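Local coordinates for protein SUMO-1 cysteine protease S273R (African swine fever virus pig/Kenya/KEN-50/1950, PDB 6LJ9) that probably cleaves the viral polyproteins pp220 and pp62 into core-shell proteins, acting as a cysteine endopeptidase of the Ulp1-like family that also blunts host innate immune signalling, at residues B[33-36]-B[37-41]; B[68-71]-B[72-76]. All blocks are in the same frame, centred on the assembly; numbering follows the deposited sequence.

Contact 1: residues B[33-36]-B[37-41]; sequences LTSF and LQKKE
Leu33 O accepts the backbone N-H of Leu37 at 3.0 Å, the shortest sound polar bond of this one-turn helix. The leucine side chain then folds back over the same oxygen, with CG only 3.2 Å from Leu33 O, so apolar carbon lies beside a carbonyl that is already bonded. One residue on, the pattern recurs in weaker form: Gln38 N makes a weak bond to Thr34 O, while the side chains of the two residues run side by side in the same direction. Their ends meet through Gln38 NE2, which donates to Thr34 OG1 at 3.1 Å. This bond is fairly straight, with an N-H...O angle of 161°, and the hydroxyl oxygen lies in the plane of the amide. Thr34 can offer its oxygen here because OG1 stands anti to the backbone N (chi1 176°).

Lys39 repeats the i to i+4 theme with a longer arm. From CG to CE its extended chain runs past Ser35 O, CE coming within 3.3 Å of it, and NZ ends in a weak bond to Ser35 OG. The ammonium also stands above the Phe36 ring, 5.3 Å from its centroid, a distance at which any cation-pi attraction would be slight. Beyond the segments, Phe36 meets Tyr60 edge to face, and Leu33 and Leu37 pack on Val57 and Val51 respectively. The chemistry implies two kinds of hold: the leucines and Phe36 pack on neighbouring helices, while Thr34 with Gln38 and Ser35 with Lys39 pair locally, Lys39 also passing beside Phe36.

Contact 2: residues B[68-71]-B[72-76]; sequences LSKE and LETRF
Thr74 and Lys70 meet at a backbone oxygen, Lys70 O, to which both Thr74 OG1 and Thr74 N donate. The hydroxyl bond is modelled at 2.5 Å, so short that its exact length is doubtful, though the direction of the hydroxyl is consistent with the bond; the amide bond is weak. Thr74 OG1 reaches the carbonyl because it sits between its own backbone N and carbonyl carbon (chi1 60°), which turns it back along the helix; CG2 is left to touch Lys70 CG at 3.9 Å, where the two side chains cross obliquely. Glu73 treats the preceding carbonyl differently: its N bonds to Ser69 O, and its CG lies 3.2 Å from the same oxygen before the extended chain carries the carboxylate onward.

These i to i+4 pairings belong to the helix 68-75, and Arg75 N bonds to Glu71 O at 3.1 Å in the same helix. Phe76, the next residue, turns the edge of its ring to the same oxygen, CD1 approaching Glu71 O at 3.2 Å nearly in the ring plane.

Glu71 and Arg75 illustrate how neighbouring opposite charges need not form a salt bridge. Both side chains point the same way, Glu71 bent at chi2 (88°) and Arg75 at chi3, yet the acid meets methylene rather than nitrogen: OE2 is 3.6 Å from Arg75 CD. This oxygen stands off to one side of the flat guanidinium, which is turned 34° from the carboxylate plane, so the nearness is of charge and not of a directed bond. Their directed bonds go to the N-terminal region instead, Glu71 OE2 accepting from Ser26 N and Arg75 NE donating to the carbonyl of Cys24, whose side chain is disulfide-bonded to Cys14. Leu72 packs on Ile52 and Arg271.

Overall arrangement
From the N terminus, the chain first closes contact 1, a single helical turn at 33-37 that runs on into the loop leading to helix 48-51, and then passes through helices 48-51 and 55-64 before opening contact 2 on helix 68-75. The two follow in series, neither nesting nor crossing, and each closes a local turn. Their centres are about 18 Å apart, on the same side of the chain's centre, and they touch where Leu33 CD1 packs against Leu68 CD2 at 4.0 Å. Helix 55-64 is shared, since Val57 meets both leucines. Contact 2 further ties this helical region to the segment near Cys24 and to strand 270-271, whereas contact 1 lies farther out, at the surface.

Contact 1: residues B[33-36]-B[37-41]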
loop_
_atom_site.group_PDB
_atom_site.type_symbol
_atom_site.label_atom_id
_atom_site.label_comp_id
_atom_site.label_asym_id
_atom_site.label_seq_id
_atom_site.Cartn_x
_atom_site.Cartn_y
_atom_site.Cartn_z
ATOM N N LEU B 33 -22.379 -26.248 6.359
ATOM C CA LEU B 33 -23.429 -25.574 7.118
ATOM C C LEU B 33 -24.534 -25.026 6.223
ATOM O O LEU B 33 -25.242 -24.096 6.623
ATOM C CB LEU B 33 -22.835 -24.449 7.968
ATOM C CG LEU B 33 -21.724 -24.851 8.937
ATOM C CD1 LEU B 33 -21.214 -23.644 9.710
ATOM C CD2 LEU B 33 -22.215 -25.930 9.886
ATOM N N THR B 34 -24.701 -25.584 5.022
ATOM C CA THR B 34 -25.734 -25.093 4.114
ATOM C C THR B 34 -27.133 -25.322 4.674
ATOM O O THR B 34 -28.069 -24.594 4.320
ATOM C CB THR B 34 -25.596 -25.767 2.751
ATOM O OG1 THR B 34 -26.675 -25.359 1.899
ATOM C CG2 THR B 34 -25.623 -27.278 2.906
ATOM N N SER B 35 -27.299 -26.324 5.541
ATOM C CA SER B 35 -28.602 -26.569 6.149
ATOM C C SER B 35 -28.978 -25.453 7.117
ATOM O O SER B 35 -30.117 -24.974 7.107
ATOM C CB SER B 35 -28.602 -27.919 6.866
ATOM O OG SER B 35 -29.791 -28.096 7.616
ATOM N N PHE B 36 -28.032 -25.026 7.959
ATOM C CA PHE B 36 -28.328 -23.983 8.934
ATOM C C PHE B 36 -28.409 -22.607 8.284
ATOM O O PHE B 36 -29.196 -21.761 8.723
ATOM C CB PHE B 36 -27.272 -23.977 10.040
ATOM C CG PHE B 36 -27.338 -25.169 10.952
ATOM C CD1 PHE B 36 -28.267 -25.219 11.978
ATOM C CD2 PHE B 36 -26.463 -26.230 10.795
ATOM C CE1 PHE B 36 -28.327 -26.308 12.824
ATOM C CE2 PHE B 36 -26.518 -27.322 11.638
ATOM C CZ PHE B 36 -27.453 -27.362 12.654
ATOM N N LEU B 37 -27.610 -22.367 7.242
ATOM C CA LEU B 37 -27.550 -21.035 6.645
ATOM C C LEU B 37 -28.846 -20.665 5.934
ATOM O O LEU B 37 -29.233 -19.491 5.934
ATOM C CB LEU B 37 -26.373 -20.949 5.675
ATOM C CG LEU B 37 -24.979 -20.877 6.303
ATOM C CD1 LEU B 37 -23.910 -21.066 5.241
ATOM C CD2 LEU B 37 -24.787 -19.555 7.030
ATOM N N GLN B 38 -29.528 -21.638 5.329
ATOM C CA GLN B 38 -30.735 -21.342 4.567
ATOM C C GLN B 38 -31.986 -21.261 5.433
ATOM O O GLN B 38 -33.046 -20.883 4.923
ATOM C CB GLN B 38 -30.927 -22.389 3.466
ATOM C CG GLN B 38 -29.742 -22.491 2.516
ATOM C CD GLN B 38 -30.105 -23.127 1.191
ATOM O OE1 GLN B 38 -31.111 -22.774 0.576
ATOM N NE2 GLN B 38 -29.286 -24.070 0.742
ATOM N N LYS B 39 -31.892 -21.598 6.716
ATOM C CA LYS B 39 -32.975 -21.421 7.676
ATOM C C LYS B 39 -32.522 -20.523 8.823
ATOM O O LYS B 39 -32.906 -20.711 9.980
ATOM C CB LYS B 39 -33.472 -22.768 8.196
ATOM C CG LYS B 39 -32.407 -23.605 8.887
ATOM C CD LYS B 39 -32.902 -25.013 9.165
ATOM C CE LYS B 39 -31.818 -25.854 9.819
ATOM N NZ LYS B 39 -32.154 -27.303 9.787
ATOM N N LYS B 40 -31.701 -19.519 8.498
ATOM C CA LYS B 40 -31.099 -18.672 9.524
ATOM C C LYS B 40 -32.136 -17.834 10.262
ATOM O O LYS B 40 -31.930 -17.494 11.432
ATOM C CB LYS B 40 -30.036 -17.770 8.894
ATOM C CG LYS B 40 -30.560 -16.843 7.809
ATOM C CD LYS B 40 -29.415 -16.197 7.046
ATOM C CE LYS B 40 -29.918 -15.089 6.138
ATOM N NZ LYS B 40 -31.007 -15.564 5.246
ATOM N N GLU B 41 -33.246 -17.490 9.605
ATOM C CA GLU B 41 -34.290 -16.731 10.285
ATOM C C GLU B 41 -34.933 -17.554 11.395
ATOM O O GLU B 41 -35.263 -17.020 12.461
ATOM C CB GLU B 41 -35.352 -16.268 9.285
ATOM C CG GLU B 41 -34.824 -15.415 8.141
ATOM C CD GLU B 41 -34.412 -16.239 6.934
ATOM O OE1 GLU B 41 -34.093 -17.435 7.106
ATOM O OE2 GLU B 41 -34.417 -15.693 5.811
#

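Contact 2: residues B[68-71]-B[72-76]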
loop_
_atom_site.group_PDB
_atom_site.type_symbol
_atom_site.label_atom_id
_atom_site.label_comp_id
_atom_site.label_asym_id
_atom_site.label_seq_id
_atom_site.Cartn_x
_atom_site.Cartn_y
_atom_site.Cartn_z
ATOM N N LEU B 68 -15.025 -23.021 13.956
ATOM C CA LEU B 68 -15.793 -21.800 13.741
ATOM C C LEU B 68 -15.105 -20.585 14.350
ATOM O O LEU B 68 -15.276 -19.466 13.852
ATOM C CB LEU B 68 -17.201 -21.945 14.319
ATOM C CG LEU B 68 -18.129 -22.961 13.655
ATOM C CD1 LEU B 68 -19.542 -22.832 14.206
ATOM C CD2 LEU B 68 -18.119 -22.792 12.145
ATOM N N SER B 69 -14.335 -20.781 15.423
ATOM C CA SER B 69 -13.651 -19.655 16.055
ATOM C C SER B 69 -12.614 -19.046 15.121
ATOM O O SER B 69 -12.420 -17.824 15.110
ATOM C CB SER B 69 -12.999 -20.101 17.363
ATOM O OG SER B 69 -13.964 -20.573 18.287
ATOM N N LYS B 70 -11.938 -19.879 14.328
ATOM C CA LYS B 70 -10.975 -19.352 13.367
ATOM C C LYS B 70 -11.671 -18.660 12.203
ATOM O O LYS B 70 -11.104 -17.742 11.600
ATOM C CB LYS B 70 -10.068 -20.471 12.858
ATOM C CG LYS B 70 -8.827 -19.973 12.137
ATOM C CD LYS B 70 -7.755 -21.047 12.064
ATOM C CE LYS B 70 -6.437 -20.467 11.580
ATOM N NZ LYS B 70 -5.988 -19.340 12.443
ATOM N N GLU B 71 -12.892 -19.084 11.873
ATOM C CA GLU B 71 -13.651 -18.408 10.827
ATOM C C GLU B 71 -14.035 -16.998 11.259
ATOM O O GLU B 71 -14.004 -16.061 10.451
ATOM C CB GLU B 71 -14.898 -19.221 10.477
ATOM C CG GLU B 71 -15.500 -18.904 9.118
ATOM C CD GLU B 71 -14.896 -19.739 8.005
ATOM O OE1 GLU B 71 -13.885 -20.428 8.256
ATOM O OE2 GLU B 71 -15.439 -19.715 6.881
ATOM N N LEU B 72 -14.392 -16.829 12.534
ATOM C CA LEU B 72 -14.756 -15.512 13.043
ATOM C C LEU B 72 -13.550 -14.585 13.139
ATOM O O LEU B 72 -13.684 -13.375 12.928
ATOM C CB LEU B 72 -15.425 -15.646 14.410
ATOM C CG LEU B 72 -16.865 -16.157 14.447
ATOM C CD1 LEU B 72 -17.244 -16.554 15.863
ATOM C CD2 LEU B 72 -17.816 -15.092 13.921
ATOM N N GLU B 73 -12.370 -15.126 13.452
ATOM C CA GLU B 73 -11.198 -14.279 13.646
ATOM C C GLU B 73 -10.512 -13.921 12.333
ATOM O O GLU B 73 -9.838 -12.887 12.259
ATOM C CB GLU B 73 -10.192 -14.962 14.574
ATOM C CG GLU B 73 -10.712 -15.246 15.972
ATOM C CD GLU B 73 -9.604 -15.621 16.939
ATOM O OE1 GLU B 73 -9.196 -14.753 17.741
ATOM O OE2 GLU B 73 -9.136 -16.777 16.891
ATOM N N THR B 74 -10.664 -14.745 11.295
ATOM C CA THR B 74 -9.913 -14.560 10.061
ATOM C C THR B 74 -10.744 -14.066 8.886
ATOM O O THR B 74 -10.179 -13.453 7.975
ATOM C CB THR B 74 -9.225 -15.871 9.652
ATOM O OG1 THR B 74 -10.214 -16.886 9.437
ATOM C CG2 THR B 74 -8.261 -16.329 10.736
ATOM N N ARG B 75 -12.053 -14.311 8.875
ATOM C CA ARG B 75 -12.887 -13.946 7.740
ATOM C C ARG B 75 -14.019 -12.990 8.089
ATOM O O ARG B 75 -14.799 -12.630 7.200
ATOM C CB ARG B 75 -13.469 -15.204 7.082
ATOM C CG ARG B 75 -12.418 -16.146 6.518
ATOM C CD ARG B 75 -13.053 -17.262 5.708
ATOM N NE ARG B 75 -13.768 -16.753 4.542
ATOM C CZ ARG B 75 -13.236 -16.642 3.328
ATOM N NH1 ARG B 75 -11.979 -17.007 3.117
ATOM N NH2 ARG B 75 -13.963 -16.169 2.325
ATOM N N PHE B 76 -14.135 -12.569 9.345
ATOM C CA PHE B 76 -15.146 -11.609 9.757
ATOM C C PHE B 76 -14.483 -10.422 10.440
ATOM O O PHE B 76 -13.338 -10.498 10.897
ATOM C CB PHE B 76 -16.171 -12.241 10.709
ATOM C CG PHE B 76 -17.121 -13.191 10.039
ATOM C CD1 PHE B 76 -16.767 -14.514 9.832
ATOM C CD2 PHE B 76 -18.373 -12.764 9.627
ATOM C CE1 PHE B 76 -17.641 -15.393 9.221
ATOM C CE2 PHE B 76 -19.252 -13.638 9.016
ATOM C CZ PHE B 76 -18.885 -14.955 8.812
#